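PDB 3C38: autoinducer 2 sensor kinase/phosphatase LuxQ from Vibrio cholerae, which acts as a kinase passing a phosphoryl group through LuxU to LuxO without autoinducer 2 and as a phosphatase with it, here represented by its periplasmic LuxP–autoinducer-binding part. Local coordinates for residues A[42-47]-A[155-160]; A[51-56]-A[66-71]; A[58-63]-A[91-96]. All blocks are in the same frame, centred on the assembly; numbering follows the deposited sequence.

Contact 1: A[42-47]-A[155-160]; sequences IHQDST and LYVGIV
Gln44 and Val157 mark the point where the last turn of the long N-terminal helix comes nearest to strand 155-160, their CA atoms 7.4 Å apart. The two short axes approach to 9.8 Å and run almost antiparallel, at 163°, so one turn of helix lies lengthwise over the strand and a single long side chain does most of the bridging. That side chain is Gln44. With CG anti to the backbone N (chi1 164°) and the chain extended beyond it, the amide is carried across the gap to the strand. There its NE2 makes a weak, strongly bent hydrogen bond of 3.2 Å to Leu155 O (123° at the hydrogen), while the same NE2 rests 3.5 Å from Val157 CG2. The other end of the amide, OE1, is 3.6 Å from that same methyl group and accepts a hydrogen bond from Arg139 on the adjoining strand. Both ends of a buried polar group are thereby satisfied, which probably fixes the flip of the amide. Asp45, one residue on, forms a salt bridge to Arg139 as well. Strand 153-160 is the central strand of a five-stranded antiparallel sheet (order 2-1-5-4-3), the topology of PAS-like Cache sensor domains, in which a long N-terminal helix packs against the sheet. Beta-branched Val157 suits the strand, and its CG2 methyl lies against the amide. Leu155 also points toward the helix, its CD2 4.6 Å from Thr47 CG2, and it continues to Ile86 and Phe69. Thr47 points toward the strand and settles against Phe68 and Val72. Its hydroxyl is bound back to the helix, OG1 donating to His43 O at 2.9 Å, on the opposite face of that carbonyl from Thr47 N.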
loop_
_atom_site.group_PDB
_atom_site.type_symbol
_atom_site.label_atom_id
_atom_site.label_comp_id
_atom_site.label_asym_id
_atom_site.label_seq_id
_atom_site.Cartn_x
_atom_site.Cartn_y
_atom_site.Cartn_z
ATOM N N ILE A 42 -9.487 -7.824 -2.674
ATOM C CA ILE A 42 -10.189 -8.853 -3.431
ATOM C C ILE A 42 -9.260 -9.998 -3.827
ATOM O O ILE A 42 -9.557 -11.163 -3.568
ATOM C CB ILE A 42 -10.838 -8.254 -4.699
ATOM C CG1 ILE A 42 -11.985 -7.326 -4.291
ATOM C CG2 ILE A 42 -11.333 -9.362 -5.619
ATOM C CD1 ILE A 42 -12.597 -6.551 -5.458
ATOM N N HIS A 43 -8.138 -9.674 -4.455
ATOM C CA HIS A 43 -7.194 -10.709 -4.846
ATOM C C HIS A 43 -6.628 -11.429 -3.626
ATOM O O HIS A 43 -6.471 -12.645 -3.641
ATOM C CB HIS A 43 -6.068 -10.117 -5.691
ATOM C CG HIS A 43 -6.532 -9.614 -7.022
ATOM N ND1 HIS A 43 -7.341 -10.358 -7.854
ATOM C CD2 HIS A 43 -6.316 -8.435 -7.658
ATOM C CE1 HIS A 43 -7.607 -9.659 -8.945
ATOM N NE2 HIS A 43 -6.998 -8.493 -8.851
ATOM N N GLN A 44 -6.334 -10.677 -2.572
ATOM C CA GLN A 44 -5.804 -11.263 -1.346
ATOM C C GLN A 44 -6.766 -12.309 -0.772
ATOM O O GLN A 44 -6.387 -13.469 -0.578
ATOM C CB GLN A 44 -5.540 -10.171 -0.296
ATOM C CG GLN A 44 -5.364 -10.704 1.121
ATOM C CD GLN A 44 -4.954 -9.639 2.133
ATOM O OE1 GLN A 44 -5.494 -8.527 2.151
ATOM N NE2 GLN A 44 -4.001 -9.988 2.993
ATOM N N ASP A 45 -8.002 -11.890 -0.510
ATOM C CA ASP A 45 -9.016 -12.776 0.060
ATOM C C ASP A 45 -9.369 -13.978 -0.811
ATOM O O ASP A 45 -9.764 -15.037 -0.311
ATOM C CB ASP A 45 -10.284 -11.985 0.377
ATOM C CG ASP A 45 -10.102 -11.066 1.559
ATOM O OD1 ASP A 45 -9.161 -11.303 2.337
ATOM O OD2 ASP A 45 -10.898 -10.127 1.725
ATOM N N SER A 46 -9.216 -13.807 -2.115
ATOM C CA SER A 46 -9.501 -14.867 -3.064
ATOM C C SER A 46 -8.353 -15.874 -3.058
ATOM O O SER A 46 -8.564 -17.085 -3.125
ATOM C CB SER A 46 -9.667 -14.275 -4.462
ATOM O OG SER A 46 -10.141 -15.256 -5.357
ATOM N N THR A 47 -7.131 -15.368 -2.972
ATOM C CA THR A 47 -5.964 -16.233 -2.954
ATOM C C THR A 47 -5.839 -16.933 -1.605
ATOM O O THR A 47 -5.244 -18.003 -1.504
ATOM C CB THR A 47 -4.694 -15.427 -3.220
ATOM O OG1 THR A 47 -4.778 -14.838 -4.521
ATOM C CG2 THR A 47 -3.465 -16.320 -3.151
ATOM N N LEU A 155 -1.896 -14.639 5.612
ATOM C CA LEU A 155 -1.203 -14.043 4.484
ATOM C C LEU A 155 -1.278 -12.534 4.677
ATOM O O LEU A 155 -2.361 -11.954 4.857
ATOM C CB LEU A 155 -1.854 -14.438 3.151
ATOM C CG LEU A 155 -1.252 -13.762 1.909
ATOM C CD1 LEU A 155 0.228 -14.056 1.836
ATOM C CD2 LEU A 155 -1.954 -14.253 0.648
ATOM N N TYR A 156 -0.110 -11.908 4.674
ATOM C CA TYR A 156 -0.019 -10.470 4.835
ATOM C C TYR A 156 0.437 -9.886 3.508
ATOM O O TYR A 156 1.366 -10.401 2.882
ATOM C CB TYR A 156 1.011 -10.111 5.918
ATOM C CG TYR A 156 0.609 -10.421 7.348
ATOM C CD1 TYR A 156 0.606 -11.728 7.839
ATOM C CD2 TYR A 156 0.258 -9.394 8.218
ATOM C CE1 TYR A 156 0.260 -11.993 9.180
ATOM C CE2 TYR A 156 -0.090 -9.646 9.539
ATOM C CZ TYR A 156 -0.086 -10.938 10.012
ATOM O OH TYR A 156 -0.442 -11.148 11.321
ATOM N N VAL A 157 -0.231 -8.826 3.073
ATOM C CA VAL A 157 0.141 -8.145 1.841
ATOM C C VAL A 157 0.317 -6.680 2.196
ATOM O O VAL A 157 -0.409 -6.135 3.040
ATOM C CB VAL A 157 -0.952 -8.260 0.732
ATOM C CG1 VAL A 157 -1.238 -9.731 0.436
ATOM C CG2 VAL A 157 -2.217 -7.534 1.153
ATOM N N GLY A 158 1.287 -6.038 1.563
ATOM C CA GLY A 158 1.506 -4.636 1.851
ATOM C C GLY A 158 1.809 -3.812 0.618
ATOM O O GLY A 158 2.281 -4.347 -0.394
ATOM N N ILE A 159 1.508 -2.518 0.716
ATOM C CA ILE A 159 1.772 -1.539 -0.332
ATOM C C ILE A 159 2.693 -0.508 0.297
ATOM O O ILE A 159 2.326 0.117 1.291
ATOM C CB ILE A 159 0.517 -0.770 -0.754
ATOM C CG1 ILE A 159 -0.525 -1.712 -1.329
ATOM C CG2 ILE A 159 0.870 0.247 -1.813
ATOM C CD1 ILE A 159 -1.867 -1.015 -1.546
ATOM N N VAL A 160 3.884 -0.327 -0.265
ATOM C CA VAL A 160 4.810 0.664 0.271
ATOM C C VAL A 160 4.524 2.000 -0.400
ATOM O O VAL A 160 4.580 2.112 -1.627
ATOM C CB VAL A 160 6.284 0.280 0.007
ATOM C CG1 VAL A 160 7.205 1.417 0.494
ATOM C CG2 VAL A 160 6.620 -1.026 0.714
#

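Contact 2: A[51-56]-A[66-71]; sequences ASLINA and DEFFSS
Leu53 lies across one face of the Phe68 ring, and the two side chains cross at about a right angle. Leu53 CA stands 4.0 Å above the ring plane, over its centre, and its CB is 3.5 Å from Phe68 CZ. The ring therefore covers the root of the leucine side chain and the helix backbone beside it. Phe68 reaches this place because its first torsion is fully extended (chi1 175°), which throws the ring out toward the partner helix. At the CE1 side, Ser52 CB approaches obliquely to 3.6 Å. A small serine fits here, since its methylene lets the ring close in on the helix. Farther out along the leucine, the branch CD1 touches a second aromatic residue, lying 3.5 Å from Phe69 CZ. Leu53 thus bridges both phenylalanines, which also meet each other: Phe68 CD2 sits 3.8 Å above the centre of the Phe69 ring. Buried Leu53 and Phe69 face the interior, whereas Phe68 and Ser52 are partly exposed. No hydrogen bond crosses the interface; van der Waals packing joins the segments. Their axes pass 10.2 Å apart and run at 161°, the geometry of an antiparallel helical hairpin, whose two short helices, 51-58 and 65-74, are linked by a brief loop and packed against the five-stranded sheet of the Cache-type fold, where Leu53 reaches Ile86 and Leu143.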
loop_
_atom_site.group_PDB
_atom_site.type_symbol
_atom_site.label_atom_id
_atom_site.label_comp_id
_atom_site.label_asym_id
_atom_site.label_seq_id
_atom_site.Cartn_x
_atom_site.Cartn_y
_atom_site.Cartn_z
ATOM N N ALA A 51 -6.723 -23.653 -2.520
ATOM C CA ALA A 51 -6.190 -24.918 -2.030
ATOM C C ALA A 51 -4.698 -25.019 -2.316
ATOM O O ALA A 51 -3.908 -25.364 -1.430
ATOM C CB ALA A 51 -6.920 -26.073 -2.684
ATOM N N SER A 52 -4.313 -24.719 -3.555
ATOM C CA SER A 52 -2.908 -24.769 -3.945
ATOM C C SER A 52 -2.069 -24.071 -2.881
ATOM O O SER A 52 -1.109 -24.638 -2.361
ATOM C CB SER A 52 -2.701 -24.078 -5.295
ATOM O OG SER A 52 -3.512 -24.659 -6.296
ATOM N N LEU A 53 -2.440 -22.837 -2.555
ATOM C CA LEU A 53 -1.715 -22.085 -1.543
ATOM C C LEU A 53 -1.715 -22.846 -0.228
ATOM O O LEU A 53 -0.662 -23.085 0.358
ATOM C CB LEU A 53 -2.349 -20.708 -1.327
ATOM C CG LEU A 53 -1.802 -19.917 -0.130
ATOM C CD1 LEU A 53 -0.304 -19.723 -0.278
ATOM C CD2 LEU A 53 -2.504 -18.573 -0.028
ATOM N N ILE A 54 -2.901 -23.234 0.228
ATOM C CA ILE A 54 -3.026 -23.947 1.489
ATOM C C ILE A 54 -2.178 -25.212 1.574
ATOM O O ILE A 54 -1.512 -25.440 2.586
ATOM C CB ILE A 54 -4.491 -24.316 1.786
ATOM C CG1 ILE A 54 -5.338 -23.049 1.896
ATOM C CG2 ILE A 54 -4.575 -25.078 3.094
ATOM C CD1 ILE A 54 -4.961 -22.157 3.063
ATOM N N ASN A 55 -2.184 -26.038 0.533
ATOM C CA ASN A 55 -1.391 -27.260 0.604
ATOM C C ASN A 55 0.097 -26.969 0.422
ATOM O O ASN A 55 0.934 -27.524 1.139
ATOM C CB ASN A 55 -1.890 -28.312 -0.412
ATOM C CG ASN A 55 -1.221 -28.202 -1.780
ATOM O OD1 ASN A 55 0.004 -28.302 -1.902
ATOM N ND2 ASN A 55 -2.029 -28.019 -2.819
ATOM N N ALA A 56 0.432 -26.093 -0.521
ATOM C CA ALA A 56 1.831 -25.748 -0.746
ATOM C C ALA A 56 2.397 -25.294 0.588
ATOM O O ALA A 56 3.564 -25.534 0.902
ATOM C CB ALA A 56 1.943 -24.627 -1.773
ATOM N N ASP A 66 6.893 -20.366 -3.298
ATOM C CA ASP A 66 7.454 -19.404 -4.232
ATOM C C ASP A 66 6.860 -19.449 -5.649
ATOM O O ASP A 66 6.385 -18.416 -6.125
ATOM C CB ASP A 66 8.986 -19.526 -4.270
ATOM C CG ASP A 66 9.652 -18.996 -2.997
ATOM O OD1 ASP A 66 9.272 -17.897 -2.534
ATOM O OD2 ASP A 66 10.562 -19.668 -2.463
ATOM N N GLU A 67 6.860 -20.598 -6.335
ATOM C CA GLU A 67 6.278 -20.594 -7.686
ATOM C C GLU A 67 4.812 -20.214 -7.642
ATOM O O GLU A 67 4.299 -19.592 -8.573
ATOM C CB GLU A 67 6.361 -21.944 -8.423
ATOM C CG GLU A 67 5.410 -21.917 -9.667
ATOM C CD GLU A 67 5.548 -23.071 -10.655
ATOM O OE1 GLU A 67 6.630 -23.691 -10.724
ATOM O OE2 GLU A 67 4.567 -23.333 -11.392
ATOM N N PHE A 68 4.128 -20.602 -6.572
ATOM C CA PHE A 68 2.709 -20.300 -6.459
ATOM C C PHE A 68 2.396 -18.820 -6.643
ATOM O O PHE A 68 1.670 -18.446 -7.566
ATOM C CB PHE A 68 2.151 -20.755 -5.114
ATOM C CG PHE A 68 0.723 -20.354 -4.904
ATOM C CD1 PHE A 68 -0.305 -21.026 -5.550
ATOM C CD2 PHE A 68 0.408 -19.257 -4.113
ATOM C CE1 PHE A 68 -1.626 -20.608 -5.415
ATOM C CE2 PHE A 68 -0.909 -18.830 -3.972
ATOM C CZ PHE A 68 -1.929 -19.508 -4.625
ATOM N N PHE A 69 2.931 -17.979 -5.763
ATOM C CA PHE A 69 2.680 -16.546 -5.850
ATOM C C PHE A 69 3.195 -15.975 -7.158
ATOM O O PHE A 69 2.664 -14.988 -7.669
ATOM C CB PHE A 69 3.307 -15.825 -4.658
ATOM C CG PHE A 69 2.565 -16.045 -3.377
ATOM C CD1 PHE A 69 1.343 -15.423 -3.157
ATOM C CD2 PHE A 69 3.049 -16.925 -2.421
ATOM C CE1 PHE A 69 0.612 -15.679 -2.002
ATOM C CE2 PHE A 69 2.325 -17.190 -1.262
ATOM C CZ PHE A 69 1.105 -16.565 -1.054
ATOM N N SER A 70 4.228 -16.603 -7.704
ATOM C CA SER A 70 4.783 -16.152 -8.965
ATOM C C SER A 70 3.712 -16.373 -10.031
ATOM O O SER A 70 3.591 -15.598 -10.980
ATOM C CB SER A 70 6.042 -16.951 -9.298
ATOM O OG SER A 70 6.698 -16.405 -10.427
ATOM N N SER A 71 2.927 -17.433 -9.854
ATOM C CA SER A 71 1.849 -17.768 -10.780
ATOM C C SER A 71 0.685 -16.794 -10.655
ATOM O O SER A 71 0.092 -16.381 -11.653
ATOM C CB SER A 71 1.344 -19.188 -10.514
ATOM O OG SER A 71 1.868 -20.103 -11.457
#

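Contact 3: A[58-63]-A[91-96]; sequences VSRDSS and NILWDD
Leu93 and Trp94 form a classic beta bulge, both facing Ile86 of the neighbouring strand, and they meet the loop between two short helices at the edge of the PAS-like sheet. The closely packed part of the contact is Leu93 against Arg60, although it lies at the exposed rim. The leucine covers one face of the guanidinium, CD1 3.2 Å above the plane over its centre, while CD2 is 3.2 Å from Arg60 NH2. A flat guanidinium can lie against a branched apolar side chain in this way. Arg60 also touches a neighbouring molecule in the crystal, so its position may owe something to packing there. Its backbone, with phi at 52°, is the first to leave the helix that precedes it, and the side chain bends at chi2 (62°) to bring the group over the leucine. An inverse gamma turn centred on Asp61 then leads to Ser62, where the contact is looser. Ser62 CB stays 4.0 Å from Leu93 O, and the one short approach is that of Ser62 O, a carbonyl oxygen 3.1 Å from the ring C-H carbon Trp94 CD1, which it meets obliquely. No hydrogen bond crosses the contact: the N-H of the buried indole, at NE1, goes instead to Asp66 OD1, at the start of the next helix. Over one face of the indole, offset toward the rim, sits Asp96 N, 3.5 Å above the plane.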
loop_
_atom_site.group_PDB
_atom_site.type_symbol
_atom_site.label_atom_id
_atom_site.label_comp_id
_atom_site.label_asym_id
_atom_site.label_seq_id
_atom_site.Cartn_x
_atom_site.Cartn_y
_atom_site.Cartn_z
ATOM N N VAL A 58 0.986 -25.965 3.998
ATOM C CA VAL A 58 1.014 -27.049 4.978
ATOM C C VAL A 58 2.258 -27.919 4.857
ATOM O O VAL A 58 2.746 -28.461 5.851
ATOM C CB VAL A 58 -0.215 -27.962 4.852
ATOM C CG1 VAL A 58 -1.482 -27.160 5.084
ATOM C CG2 VAL A 58 -0.223 -28.639 3.488
ATOM N N SER A 59 2.762 -28.060 3.633
ATOM C CA SER A 59 3.959 -28.856 3.382
ATOM C C SER A 59 5.146 -28.149 3.999
ATOM O O SER A 59 6.258 -28.679 4.027
ATOM C CB SER A 59 4.212 -28.997 1.887
ATOM O OG SER A 59 3.076 -29.517 1.230
ATOM N N ARG A 60 4.908 -26.934 4.471
ATOM C CA ARG A 60 5.963 -26.161 5.082
ATOM C C ARG A 60 7.147 -26.123 4.121
ATOM O O ARG A 60 8.283 -25.873 4.526
ATOM C CB ARG A 60 6.366 -26.812 6.402
ATOM C CG ARG A 60 6.215 -25.912 7.609
ATOM C CD ARG A 60 4.779 -25.473 7.847
ATOM N NE ARG A 60 4.687 -24.671 9.067
ATOM C CZ ARG A 60 3.556 -24.221 9.604
ATOM N NH1 ARG A 60 2.388 -24.480 9.036
ATOM N NH2 ARG A 60 3.591 -23.508 10.720
ATOM N N ASP A 61 6.873 -26.400 2.847
ATOM C CA ASP A 61 7.905 -26.367 1.825
ATOM C C ASP A 61 8.013 -24.889 1.454
ATOM O O ASP A 61 7.524 -24.450 0.408
ATOM C CB ASP A 61 7.488 -27.222 0.620
ATOM C CG ASP A 61 8.600 -27.377 -0.415
ATOM O OD1 ASP A 61 8.465 -28.249 -1.303
ATOM O OD2 ASP A 61 9.600 -26.627 -0.349
ATOM N N SER A 62 8.621 -24.132 2.370
ATOM C CA SER A 62 8.841 -22.696 2.238
ATOM C C SER A 62 9.119 -22.320 0.795
ATOM O O SER A 62 8.506 -21.413 0.230
ATOM C CB SER A 62 10.036 -22.284 3.105
ATOM O OG SER A 62 11.145 -23.140 2.867
ATOM N N SER A 63 10.049 -23.051 0.201
ATOM C CA SER A 63 10.452 -22.804 -1.164
ATOM C C SER A 63 9.424 -23.162 -2.234
ATOM O O SER A 63 9.560 -22.733 -3.377
ATOM C CB SER A 63 11.768 -23.530 -1.427
ATOM O OG SER A 63 12.767 -23.073 -0.530
ATOM N N ASN A 91 5.838 -16.253 14.262
ATOM C CA ASN A 91 6.759 -16.929 13.360
ATOM C C ASN A 91 6.468 -16.488 11.921
ATOM O O ASN A 91 5.359 -16.036 11.612
ATOM C CB ASN A 91 6.607 -18.454 13.513
ATOM C CG ASN A 91 7.806 -19.234 12.966
ATOM O OD1 ASN A 91 8.922 -18.719 12.911
ATOM N ND2 ASN A 91 7.577 -20.488 12.586
ATOM N N ILE A 92 7.470 -16.596 11.053
ATOM C CA ILE A 92 7.312 -16.230 9.652
ATOM C C ILE A 92 7.693 -17.467 8.848
ATOM O O ILE A 92 8.874 -17.801 8.718
ATOM C CB ILE A 92 8.237 -15.049 9.246
ATOM C CG1 ILE A 92 7.980 -13.834 10.141
ATOM C CG2 ILE A 92 7.977 -14.658 7.801
ATOM C CD1 ILE A 92 6.637 -13.188 9.938
ATOM N N LEU A 93 6.684 -18.152 8.324
ATOM C CA LEU A 93 6.900 -19.365 7.553
ATOM C C LEU A 93 7.426 -19.038 6.170
ATOM O O LEU A 93 8.245 -19.780 5.620
ATOM C CB LEU A 93 5.590 -20.152 7.422
ATOM C CG LEU A 93 4.868 -20.586 8.701
ATOM C CD1 LEU A 93 3.555 -21.270 8.342
ATOM C CD2 LEU A 93 5.756 -21.517 9.506
ATOM N N TRP A 94 6.956 -17.927 5.609
ATOM C CA TRP A 94 7.380 -17.524 4.277
ATOM C C TRP A 94 7.442 -16.003 4.106
ATOM O O TRP A 94 6.794 -15.250 4.839
ATOM C CB TRP A 94 6.434 -18.127 3.240
ATOM C CG TRP A 94 6.824 -17.844 1.827
ATOM C CD1 TRP A 94 7.781 -18.482 1.095
ATOM C CD2 TRP A 94 6.257 -16.846 0.970
ATOM N NE1 TRP A 94 7.841 -17.947 -0.174
ATOM C CE2 TRP A 94 6.915 -16.943 -0.276
ATOM C CE3 TRP A 94 5.254 -15.883 1.134
ATOM C CZ2 TRP A 94 6.603 -16.107 -1.354
ATOM C CZ3 TRP A 94 4.945 -15.053 0.064
ATOM C CH2 TRP A 94 5.616 -15.172 -1.165
ATOM N N ASP A 95 8.226 -15.574 3.119
ATOM C CA ASP A 95 8.430 -14.166 2.804
ATOM C C ASP A 95 8.825 -14.098 1.331
ATOM O O ASP A 95 9.781 -14.761 0.916
ATOM C CB ASP A 95 9.558 -13.620 3.684
ATOM C CG ASP A 95 10.061 -12.265 3.234
ATOM O OD1 ASP A 95 11.118 -11.840 3.740
ATOM O OD2 ASP A 95 9.412 -11.618 2.386
ATOM N N ASP A 96 8.103 -13.308 0.535
ATOM C CA ASP A 96 8.432 -13.213 -0.887
ATOM C C ASP A 96 9.794 -12.580 -1.118
ATOM O O ASP A 96 10.261 -12.495 -2.249
ATOM C CB ASP A 96 7.358 -12.440 -1.672
ATOM C CG ASP A 96 7.279 -10.961 -1.303
ATOM O OD1 ASP A 96 8.142 -10.447 -0.554
ATOM O OD2 ASP A 96 6.334 -10.308 -1.784
#

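In the fold
From the N terminus the chain runs along the long helix 22-47 into contact 1, whose partner strand returns over a hundred residues later; that wide loop holds both other contacts. Contact 2 closes a short loop between helices 51-58 and 65-74. Contact 3 starts in the connection between those helices and ends on edge strand 91-95, so contacts 2 and 3 alternate along the chain and cross. They also touch in space: Phe69 stacks with Trp94. Contacts 1 and 2 meet where Thr47 packs on Leu53. Contact 1 ties the long helix to the central strand of the sheet, contact 2 pairs the two short helices, and contact 3 ties their connecting loop to the edge strand.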